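Long-range contacts in metallo-beta-lactamase domain-containing protein (Enterococcus faecalis, PDB 2AZ4), which is of unestablished function but holds two zinc ions in a metallo-beta-lactamase domain and may bind RNA and act as an exonuclease: residues 342-347 with 373-378; 251-256 with 323-328; 277-282 with 295-300. All blocks are in the same frame, centred on the assembly; numbering follows the deposited sequence.

All three contacts lie in or at the end of one parallel six-stranded sheet, away from the zinc site. Contacts 1 and 3 are buried and lie at opposite margins of that sheet, each pairing an outermost strand with its inner neighbour inside a beta-alpha-beta unit. Contact 2, partly buried, joins two loops that lead into inner strands, and relies on one backbone bond and two waters. Contact 1 has five backbone hydrogen bonds, whereas contact 3 starts with a water between its strands. Arginines link the set: Arg254 of contact 2 donates to Gly342 O and Thr373 OG1 of contact 1, while Arg277 of contact 3 donates to Arg254 O and Tyr328 O.

Contact 1 of 3, residues 342-347 with 373-378; sequences GSLYIH and TFVRLA
Three rings, those of Tyr345, Phe374 and His347, gather on one face of the sheet. Phe374 CD1 reaches the edge of the Tyr345 ring near its plane, 3.9 Å from Tyr345 CD2, while the backbone N of His347 lies over one face of that ring, offset toward its rim. The His347 and Phe374 rings meet obliquely, their planes at 39° and their centroids 5.3 Å apart. With CG anti to the backbone N (chi1 171°), Phe374 leans across to the neighbouring strand, where its CE1 comes within 3.4 Å of His347 CB. Arg376 NH1 approaches the His347 ring at its edge, 4.4 Å from ND1, but it is bonded to Leu353 O and Tyr360 OH.

The opposite face is mainly aliphatic. Leu344 CD1 crosses to Val375 CG2 at 3.7 Å, and Ile346 CG2 runs alongside Leu377, 3.8 Å from its CB. Helix 237-249 covers Ile346 and Leu377, whereas helix 358-369 packs on Tyr345 and Phe374.

Between these faces the strands run parallel, 22° apart, in a beta-alpha-beta unit that includes helix 358-369. Five backbone hydrogen bonds join them in alternation, from Thr373 N to Ser343 O through to Leu377 N to His347 O; His347 N to Val375 O, at 2.7 Å, is the shortest. Backbone hydrogen bonds thus fix the register, with rings on one side and mostly aliphatic groups on the other, where Thr373 turns its hydroxyl to Arg254.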
loop_
_atom_site.group_PDB
_atom_site.type_symbol
_atom_site.label_atom_id
_atom_site.label_comp_id
_atom_site.label_asym_id
_atom_site.label_seq_id
_atom_site.Cartn_x
_atom_site.Cartn_y
_atom_site.Cartn_z
ATOM N N GLY A 342 20.713 23.982 -11.294
ATOM C CA GLY A 342 20.474 24.799 -10.113
ATOM C C GLY A 342 19.054 24.722 -9.569
ATOM O O GLY A 342 18.704 25.428 -8.608
ATOM N N SER A 343 18.216 23.891 -10.182
ATOM C CA SER A 343 16.823 23.798 -9.732
ATOM C C SER A 343 16.677 22.909 -8.470
ATOM O O SER A 343 17.654 22.322 -7.975
ATOM C CB SER A 343 15.924 23.331 -10.879
ATOM O OG SER A 343 16.181 21.978 -11.192
ATOM N N LEU A 344 15.449 22.828 -7.953
ATOM C CA LEU A 344 15.158 22.091 -6.730
ATOM C C LEU A 344 14.210 20.953 -7.061
ATOM O O LEU A 344 13.218 21.161 -7.732
ATOM C CB LEU A 344 14.522 23.023 -5.696
ATOM C CG LEU A 344 14.110 22.463 -4.318
ATOM C CD1 LEU A 344 15.305 21.855 -3.572
ATOM C CD2 LEU A 344 13.401 23.578 -3.488
ATOM N N TYR A 345 14.544 19.752 -6.615
ATOM C CA TYR A 345 13.661 18.597 -6.778
ATOM C C TYR A 345 13.351 17.999 -5.405
ATOM O O TYR A 345 14.243 17.692 -4.631
ATOM C CB TYR A 345 14.281 17.548 -7.711
ATOM C CG TYR A 345 13.553 16.213 -7.666
ATOM C CD1 TYR A 345 12.271 16.076 -8.214
ATOM C CD2 TYR A 345 14.125 15.104 -7.047
ATOM C CE1 TYR A 345 11.591 14.849 -8.158
ATOM C CE2 TYR A 345 13.444 13.877 -6.993
ATOM C CZ TYR A 345 12.185 13.772 -7.543
ATOM O OH TYR A 345 11.505 12.575 -7.481
ATOM N N ILE A 346 12.067 17.824 -5.129
ATOM C CA ILE A 346 11.612 17.329 -3.841
ATOM C C ILE A 346 11.114 15.910 -4.028
ATOM O O ILE A 346 10.138 15.669 -4.730
ATOM C CB ILE A 346 10.518 18.228 -3.247
ATOM C CG1 ILE A 346 11.077 19.643 -3.026
ATOM C CG2 ILE A 346 9.985 17.625 -1.944
ATOM C CD1 ILE A 346 9.982 20.722 -3.079
ATOM N N HIS A 347 11.839 14.979 -3.420
ATOM C CA HIS A 347 11.558 13.562 -3.540
ATOM C C HIS A 347 10.709 13.134 -2.347
ATOM O O HIS A 347 11.211 13.033 -1.230
ATOM C CB HIS A 347 12.880 12.794 -3.571
ATOM C CG HIS A 347 12.769 11.437 -4.184
ATOM N ND1 HIS A 347 13.102 10.285 -3.509
ATOM C CD2 HIS A 347 12.322 11.047 -5.397
ATOM C CE1 HIS A 347 12.905 9.242 -4.296
ATOM N NE2 HIS A 347 12.422 9.678 -5.445
ATOM N N THR A 373 19.537 20.485 -6.712
ATOM C CA THR A 373 19.413 20.160 -5.291
ATOM C C THR A 373 18.330 19.090 -5.046
ATOM O O THR A 373 17.165 19.273 -5.411
ATOM C CB THR A 373 19.115 21.399 -4.443
ATOM O OG1 THR A 373 20.145 22.379 -4.645
ATOM C CG2 THR A 373 19.022 21.034 -2.952
ATOM N N PHE A 374 18.731 17.982 -4.443
ATOM C CA PHE A 374 17.822 16.881 -4.136
ATOM C C PHE A 374 17.422 16.993 -2.670
ATOM O O PHE A 374 18.289 17.132 -1.785
ATOM C CB PHE A 374 18.536 15.559 -4.363
ATOM C CG PHE A 374 17.775 14.348 -3.886
ATOM C CD1 PHE A 374 16.915 13.669 -4.746
ATOM C CD2 PHE A 374 17.943 13.864 -2.596
ATOM C CE1 PHE A 374 16.230 12.548 -4.335
ATOM C CE2 PHE A 374 17.247 12.711 -2.172
ATOM C CZ PHE A 374 16.394 12.065 -3.052
ATOM N N VAL A 375 16.114 16.944 -2.421
ATOM C CA VAL A 375 15.600 17.005 -1.062
ATOM C C VAL A 375 14.690 15.833 -0.816
ATOM O O VAL A 375 13.696 15.658 -1.511
ATOM C CB VAL A 375 14.890 18.348 -0.762
ATOM C CG1 VAL A 375 14.261 18.327 0.634
ATOM C CG2 VAL A 375 15.889 19.483 -0.839
ATOM N N ARG A 376 15.057 15.021 0.168
ATOM C CA ARG A 376 14.227 13.938 0.614
ATOM C C ARG A 376 13.177 14.460 1.601
ATOM O O ARG A 376 13.503 14.940 2.699
ATOM C CB ARG A 376 15.073 12.834 1.235
ATOM C CG ARG A 376 14.294 11.537 1.424
ATOM C CD ARG A 376 15.163 10.402 1.934
ATOM N NE ARG A 376 14.305 9.286 2.328
ATOM C CZ ARG A 376 13.896 8.330 1.497
ATOM N NH1 ARG A 376 14.291 8.340 0.226
ATOM N NH2 ARG A 376 13.092 7.363 1.939
ATOM N N LEU A 377 11.913 14.393 1.192
ATOM C CA LEU A 377 10.833 14.845 2.067
ATOM C C LEU A 377 9.876 13.672 2.258
ATOM O O LEU A 377 8.868 13.551 1.558
ATOM C CB LEU A 377 10.141 16.101 1.490
ATOM C CG LEU A 377 9.116 16.856 2.356
ATOM C CD1 LEU A 377 9.795 17.594 3.532
ATOM C CD2 LEU A 377 8.306 17.817 1.482
ATOM N N ALA A 378 10.232 12.789 3.187
ATOM C CA ALA A 378 9.537 11.519 3.352
ATOM C C ALA A 378 8.667 11.502 4.601
ATOM O O ALA A 378 9.000 12.111 5.608
ATOM C CB ALA A 378 10.541 10.351 3.381
#

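Contact 2 of 3, residues 251-256 with 323-328; sequences NPNRQI and KDKTDY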
loop_
_atom_site.group_PDB
_atom_site.type_symbol
_atom_site.label_atom_id
_atom_site.label_comp_id
_atom_site.label_asym_id
_atom_site.label_seq_id
_atom_site.Cartn_x
_atom_site.Cartn_y
_atom_site.Cartn_z
ATOM N N ASN A 251 12.363 29.720 -2.141
ATOM C CA ASN A 251 12.865 29.678 -3.529
ATOM C C ASN A 251 11.899 30.263 -4.567
ATOM O O ASN A 251 11.428 29.537 -5.461
ATOM C CB ASN A 251 13.283 28.251 -3.915
ATOM C CG ASN A 251 14.424 27.719 -3.051
ATOM O OD1 ASN A 251 15.594 27.965 -3.334
ATOM N ND2 ASN A 251 14.081 26.994 -1.986
ATOM N N PRO A 252 11.614 31.582 -4.463
ATOM C CA PRO A 252 10.659 32.250 -5.352
ATOM C C PRO A 252 11.104 32.394 -6.823
ATOM O O PRO A 252 10.260 32.629 -7.701
ATOM C CB PRO A 252 10.474 33.628 -4.701
ATOM C CG PRO A 252 11.739 33.862 -3.948
ATOM C CD PRO A 252 12.176 32.518 -3.461
ATOM N N ASN A 253 12.391 32.227 -7.090
ATOM C CA ASN A 253 12.917 32.371 -8.451
ATOM C C ASN A 253 13.812 31.182 -8.763
ATOM O O ASN A 253 15.040 31.243 -8.612
ATOM C CB ASN A 253 13.681 33.704 -8.588
ATOM C CG ASN A 253 14.112 33.992 -10.018
ATOM O OD1 ASN A 253 13.600 33.397 -10.968
ATOM N ND2 ASN A 253 15.064 34.924 -10.178
ATOM N N ARG A 254 13.177 30.081 -9.154
ATOM C CA ARG A 254 13.839 28.807 -9.242
ATOM C C ARG A 254 12.826 27.755 -9.732
ATOM O O ARG A 254 11.665 27.720 -9.300
ATOM C CB ARG A 254 14.386 28.409 -7.864
ATOM C CG ARG A 254 15.331 27.192 -7.862
ATOM C CD ARG A 254 15.889 26.933 -6.478
ATOM N NE ARG A 254 17.035 26.028 -6.533
ATOM C CZ ARG A 254 17.670 25.513 -5.483
ATOM N NH1 ARG A 254 17.303 25.799 -4.242
ATOM N NH2 ARG A 254 18.695 24.712 -5.690
ATOM N N GLN A 255 13.264 26.906 -10.637
ATOM C CA GLN A 255 12.453 25.762 -10.995
ATOM C C GLN A 255 12.319 24.868 -9.772
ATOM O O GLN A 255 13.314 24.560 -9.110
ATOM C CB GLN A 255 13.061 24.992 -12.163
ATOM C CG GLN A 255 12.252 23.765 -12.559
ATOM C CD GLN A 255 12.740 23.172 -13.877
ATOM O OE1 GLN A 255 13.787 22.570 -13.922
ATOM N NE2 GLN A 255 11.964 23.335 -14.936
ATOM N N ILE A 256 11.082 24.503 -9.446
ATOM C CA ILE A 256 10.834 23.512 -8.380
ATOM C C ILE A 256 9.922 22.402 -8.887
ATOM O O ILE A 256 8.852 22.675 -9.420
ATOM C CB ILE A 256 10.182 24.129 -7.129
ATOM C CG1 ILE A 256 10.947 25.393 -6.687
ATOM C CG2 ILE A 256 10.132 23.066 -5.994
ATOM C CD1 ILE A 256 10.279 26.138 -5.537
ATOM N N LYS A 323 10.496 25.624 -18.906
ATOM C CA LYS A 323 10.998 27.012 -18.864
ATOM C C LYS A 323 10.687 27.732 -17.551
ATOM O O LYS A 323 11.239 28.796 -17.287
ATOM C CB LYS A 323 10.423 27.824 -20.036
ATOM C CG LYS A 323 10.843 27.317 -21.424
ATOM C CD LYS A 323 10.144 28.123 -22.514
ATOM C CE LYS A 323 10.127 27.401 -23.864
ATOM N NZ LYS A 323 9.033 27.951 -24.759
ATOM N N ASP A 324 9.809 27.157 -16.725
ATOM C CA ASP A 324 9.305 27.885 -15.567
ATOM C C ASP A 324 10.310 28.037 -14.411
ATOM O O ASP A 324 11.068 27.122 -14.108
ATOM C CB ASP A 324 7.996 27.284 -15.050
ATOM C CG ASP A 324 7.525 27.971 -13.777
ATOM O OD1 ASP A 324 7.135 29.156 -13.852
ATOM O OD2 ASP A 324 7.599 27.346 -12.697
ATOM N N LYS A 325 10.280 29.200 -13.767
ATOM C CA LYS A 325 11.091 29.478 -12.591
ATOM C C LYS A 325 10.291 30.117 -11.468
ATOM O O LYS A 325 10.803 30.304 -10.363
ATOM C CB LYS A 325 12.266 30.392 -12.960
ATOM C CG LYS A 325 13.294 29.732 -13.861
ATOM C CD LYS A 325 14.583 30.552 -13.950
ATOM C CE LYS A 325 15.464 30.371 -12.723
ATOM N NZ LYS A 325 16.830 30.940 -12.938
ATOM N N THR A 326 9.033 30.446 -11.723
ATOM C CA THR A 326 8.279 31.225 -10.737
ATOM C C THR A 326 6.855 30.761 -10.459
ATOM O O THR A 326 6.361 30.953 -9.347
ATOM C CB THR A 326 8.198 32.719 -11.137
ATOM O OG1 THR A 326 7.551 32.834 -12.412
ATOM C CG2 THR A 326 9.594 33.336 -11.203
ATOM N N ASP A 327 6.206 30.169 -11.460
ATOM C CA ASP A 327 4.748 29.996 -11.442
ATOM C C ASP A 327 4.281 28.625 -11.016
ATOM O O ASP A 327 3.205 28.500 -10.425
ATOM C CB ASP A 327 4.130 30.295 -12.809
ATOM C CG ASP A 327 4.154 31.782 -13.165
ATOM O OD1 ASP A 327 4.849 32.586 -12.517
ATOM O OD2 ASP A 327 3.479 32.142 -14.133
ATOM N N TYR A 328 5.059 27.590 -11.332
ATOM C CA TYR A 328 4.586 26.240 -11.065
ATOM C C TYR A 328 5.435 25.432 -10.099
ATOM O O TYR A 328 6.664 25.564 -10.064
ATOM C CB TYR A 328 4.450 25.448 -12.371
ATOM C CG TYR A 328 3.590 26.151 -13.377
ATOM C CD1 TYR A 328 2.210 26.263 -13.181
ATOM C CD2 TYR A 328 4.151 26.703 -14.529
ATOM C CE1 TYR A 328 1.404 26.928 -14.101
ATOM C CE2 TYR A 328 3.361 27.368 -15.466
ATOM C CZ TYR A 328 1.998 27.467 -15.246
ATOM O OH TYR A 328 1.218 28.098 -16.158
HETATM O O HOH W 1 7.611 32.448 -7.458
HETATM O O HOH W 2 8.980 25.348 -11.543
#
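Arg254 N donates to Lys325 O at 2.7 Å, with an N-H...O angle of 159°. It is the one direct hydrogen bond between two irregular segments, whose closest alpha carbons are Gln255 CA and Lys325 CA, 4.3 Å apart. Water 1 adds a bridge by donating to both Pro252 O and Thr326 O. Water 2 accepts from Ile256 N at 3.1 Å and lies 2.7 Å from Asp324 OD2.

Among the side chains, Asn253 OD1 packs 3.8 Å from Lys325 CB, the two side chains crossing at a slant. Thr326 CG2 comes to 3.6 Å from Pro252 O. Gln255 lays its CB 3.5 Å from Asp324 O and sends OE1 on to Gln340 N. Asp324 shapes its own loop: OD1 accepts from Thr326 N, an Asx turn, and also from Asp327 N, while OD2 accepts from Tyr328 N. Three peptide N-H groups thus grip the carboxylate, which is consistent with a fixed loop shape around Lys325.

The loops follow helices 237-249 and 318-323 and enter the adjacent parallel strands 256-260 and 328-331. Arg277, just before strand 278-282, donates to Arg254 O and Tyr328 O and so ties both loops to the next strand.

Contact 3 of 3, residues 277-282 with 295-300; sequences RTVVLE and IEVRYY
Leu281 N donates to Arg298 O at 2.9 Å, and strands 278-282 and 298-300 run parallel in direction but splay by 40°, pairing Leu281 with Tyr299 and Glu282 with Tyr300. Toward the start of the pair the backbones part, with Val279 O and Arg298 N separated by 4.1 Å. Water 3 occupies that position: it donates to Val279 O at 2.7 Å and accepts from Arg298 N. It also accepts from Arg298 NH1 at 3.0 Å, lying at the edge of the guanidinium in its plane, so that backbone and side chain of one residue hold the same water.

The aliphatic stem of Arg298 is crossed nearly at a right angle by Thr278, whose CG2 lies 3.5 Å from Arg298 CD. Val297 sends its two methyls to different targets. Its CG1, placed between the backbone N and the carbonyl carbon (chi1 64°), meets Leu281 CD1 at 3.9 Å, while CG2 turns to Val279 O; helix 265-274 packs on these three residues through Ile272. On the face of Val280 and Glu282, Tyr300 folds back over the neighbouring strand. A chi1 of 75° carries the ring there, bringing CE2 to 3.7 Å from Glu282 CA, and the hydroxyl is bonded to Gln331 O on strand 328-331. Tyr299, on the face of Leu281, instead ends at Asn311 O.

Glu282 turns its carboxylate away from this pairing to serve as N-cap of helix 283-293, where OE2 is bonded to Asn284 ND2 and OE1 accepts from Met285 N. Strand 278-282, that helix and strand 298-300 thus form a beta-alpha-beta crossover at the margin of a parallel alpha/beta sheet. Inserted between strands of the metallo-beta-lactamase domain, this sheet is consistent with the beta-CASP domain of related nucleases.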
loop_
_atom_site.group_PDB
_atom_site.type_symbol
_atom_site.label_atom_id
_atom_site.label_comp_id
_atom_site.label_asym_id
_atom_site.label_seq_id
_atom_site.Cartn_x
_atom_site.Cartn_y
_atom_site.Cartn_z
ATOM N N ARG A 277 2.609 28.101 -5.187
ATOM C CA ARG A 277 2.647 28.048 -6.663
ATOM C C ARG A 277 1.558 27.127 -7.176
ATOM O O ARG A 277 1.247 26.120 -6.535
ATOM C CB ARG A 277 3.983 27.496 -7.177
ATOM C CG ARG A 277 5.188 28.371 -6.955
ATOM C CD ARG A 277 6.389 27.686 -7.540
ATOM N NE ARG A 277 7.638 28.365 -7.223
ATOM C CZ ARG A 277 8.739 28.289 -7.969
ATOM N NH1 ARG A 277 8.765 27.545 -9.078
ATOM N NH2 ARG A 277 9.820 28.951 -7.602
ATOM N N THR A 278 1.006 27.460 -8.345
ATOM C CA THR A 278 0.095 26.584 -9.063
ATOM C C THR A 278 0.731 25.224 -9.294
ATOM O O THR A 278 1.801 25.131 -9.871
ATOM C CB THR A 278 -0.266 27.156 -10.446
ATOM O OG1 THR A 278 -0.864 28.447 -10.294
ATOM C CG2 THR A 278 -1.218 26.226 -11.183
ATOM N N VAL A 279 0.046 24.175 -8.870
ATOM C CA VAL A 279 0.520 22.808 -9.047
ATOM C C VAL A 279 0.119 22.262 -10.406
ATOM O O VAL A 279 -1.009 22.488 -10.847
ATOM C CB VAL A 279 -0.044 21.884 -7.942
ATOM C CG1 VAL A 279 0.446 20.455 -8.120
ATOM C CG2 VAL A 279 0.372 22.415 -6.567
ATOM N N VAL A 280 1.049 21.533 -11.044
ATOM C CA VAL A 280 0.788 20.841 -12.312
ATOM C C VAL A 280 1.223 19.382 -12.162
ATOM O O VAL A 280 2.374 19.097 -11.837
ATOM C CB VAL A 280 1.523 21.520 -13.516
ATOM C CG1 VAL A 280 1.067 20.932 -14.838
ATOM C CG2 VAL A 280 1.270 23.013 -13.520
ATOM N N LEU A 281 0.308 18.462 -12.385
ATOM C CA LEU A 281 0.627 17.038 -12.223
ATOM C C LEU A 281 0.753 16.325 -13.584
ATOM O O LEU A 281 0.230 16.803 -14.597
ATOM C CB LEU A 281 -0.427 16.331 -11.349
ATOM C CG LEU A 281 -0.675 16.776 -9.884
ATOM C CD1 LEU A 281 -1.708 15.915 -9.122
ATOM C CD2 LEU A 281 0.625 16.827 -9.081
ATOM N N GLU A 282 1.434 15.182 -13.594
ATOM C CA GLU A 282 1.415 14.315 -14.757
ATOM C C GLU A 282 -0.040 13.894 -14.950
ATOM O O GLU A 282 -0.766 13.769 -13.977
ATOM C CB GLU A 282 2.340 13.109 -14.519
ATOM C CG GLU A 282 2.415 12.138 -15.694
ATOM C CD GLU A 282 1.331 11.079 -15.607
ATOM O OE1 GLU A 282 0.858 10.841 -14.483
ATOM O OE2 GLU A 282 0.926 10.496 -16.638
ATOM N N ILE A 295 -11.269 16.472 -7.789
ATOM C CA ILE A 295 -10.403 17.639 -7.837
ATOM C C ILE A 295 -9.829 17.806 -9.246
ATOM O O ILE A 295 -9.389 16.844 -9.868
ATOM C CB ILE A 295 -9.314 17.589 -6.758
ATOM C CG1 ILE A 295 -9.944 17.831 -5.383
ATOM C CG2 ILE A 295 -8.215 18.650 -7.028
ATOM C CD1 ILE A 295 -8.986 17.553 -4.200
ATOM N N GLU A 296 -9.898 19.028 -9.765
ATOM C CA GLU A 296 -9.399 19.317 -11.093
ATOM C C GLU A 296 -8.169 20.177 -10.956
ATOM O O GLU A 296 -8.227 21.272 -10.402
ATOM C CB GLU A 296 -10.457 19.990 -11.948
ATOM C CG GLU A 296 -11.600 19.044 -12.297
ATOM C CD GLU A 296 -12.371 19.488 -13.501
ATOM O OE1 GLU A 296 -13.559 19.847 -13.336
ATOM O OE2 GLU A 296 -11.797 19.475 -14.613
ATOM N N VAL A 297 -7.042 19.639 -11.404
ATOM C CA VAL A 297 -5.776 20.331 -11.307
ATOM C C VAL A 297 -5.187 20.414 -12.715
ATOM O O VAL A 297 -5.522 19.593 -13.570
ATOM C CB VAL A 297 -4.815 19.588 -10.308
ATOM C CG1 VAL A 297 -4.447 18.169 -10.810
ATOM C CG2 VAL A 297 -3.555 20.404 -10.025
ATOM N N ARG A 298 -4.306 21.385 -12.939
ATOM C CA ARG A 298 -3.517 21.480 -14.182
ATOM C C ARG A 298 -2.606 20.261 -14.331
ATOM O O ARG A 298 -2.227 19.623 -13.345
ATOM C CB ARG A 298 -2.723 22.804 -14.252
ATOM C CG ARG A 298 -3.619 24.029 -14.464
ATOM C CD ARG A 298 -2.884 25.333 -14.115
ATOM N NE ARG A 298 -3.792 26.481 -14.156
ATOM C CZ ARG A 298 -4.661 26.818 -13.191
ATOM N NH1 ARG A 298 -4.779 26.092 -12.073
ATOM N NH2 ARG A 298 -5.439 27.882 -13.361
ATOM N N TYR A 299 -2.291 19.906 -15.571
ATOM C CA TYR A 299 -1.559 18.683 -15.839
ATOM C C TYR A 299 -0.784 18.777 -17.134
ATOM O O TYR A 299 -1.049 19.638 -17.946
ATOM C CB TYR A 299 -2.524 17.496 -15.936
ATOM C CG TYR A 299 -3.511 17.636 -17.085
ATOM C CD1 TYR A 299 -3.238 17.099 -18.352
ATOM C CD2 TYR A 299 -4.719 18.311 -16.904
ATOM C CE1 TYR A 299 -4.154 17.231 -19.389
ATOM C CE2 TYR A 299 -5.620 18.465 -17.929
ATOM C CZ TYR A 299 -5.353 17.895 -19.162
ATOM O OH TYR A 299 -6.271 18.061 -20.180
ATOM N N TYR A 300 0.160 17.860 -17.307
ATOM C CA TYR A 300 0.860 17.671 -18.573
ATOM C C TYR A 300 0.882 16.180 -18.883
ATOM O O TYR A 300 0.809 15.329 -17.975
ATOM C CB TYR A 300 2.275 18.267 -18.547
ATOM C CG TYR A 300 3.262 17.461 -17.762
ATOM C CD1 TYR A 300 4.238 16.702 -18.407
ATOM C CD2 TYR A 300 3.204 17.432 -16.358
ATOM C CE1 TYR A 300 5.149 15.957 -17.672
ATOM C CE2 TYR A 300 4.099 16.685 -15.619
ATOM C CZ TYR A 300 5.057 15.945 -16.276
ATOM O OH TYR A 300 5.937 15.187 -15.549
HETATM O O HOH W 3 -3.535 23.484 -11.100
#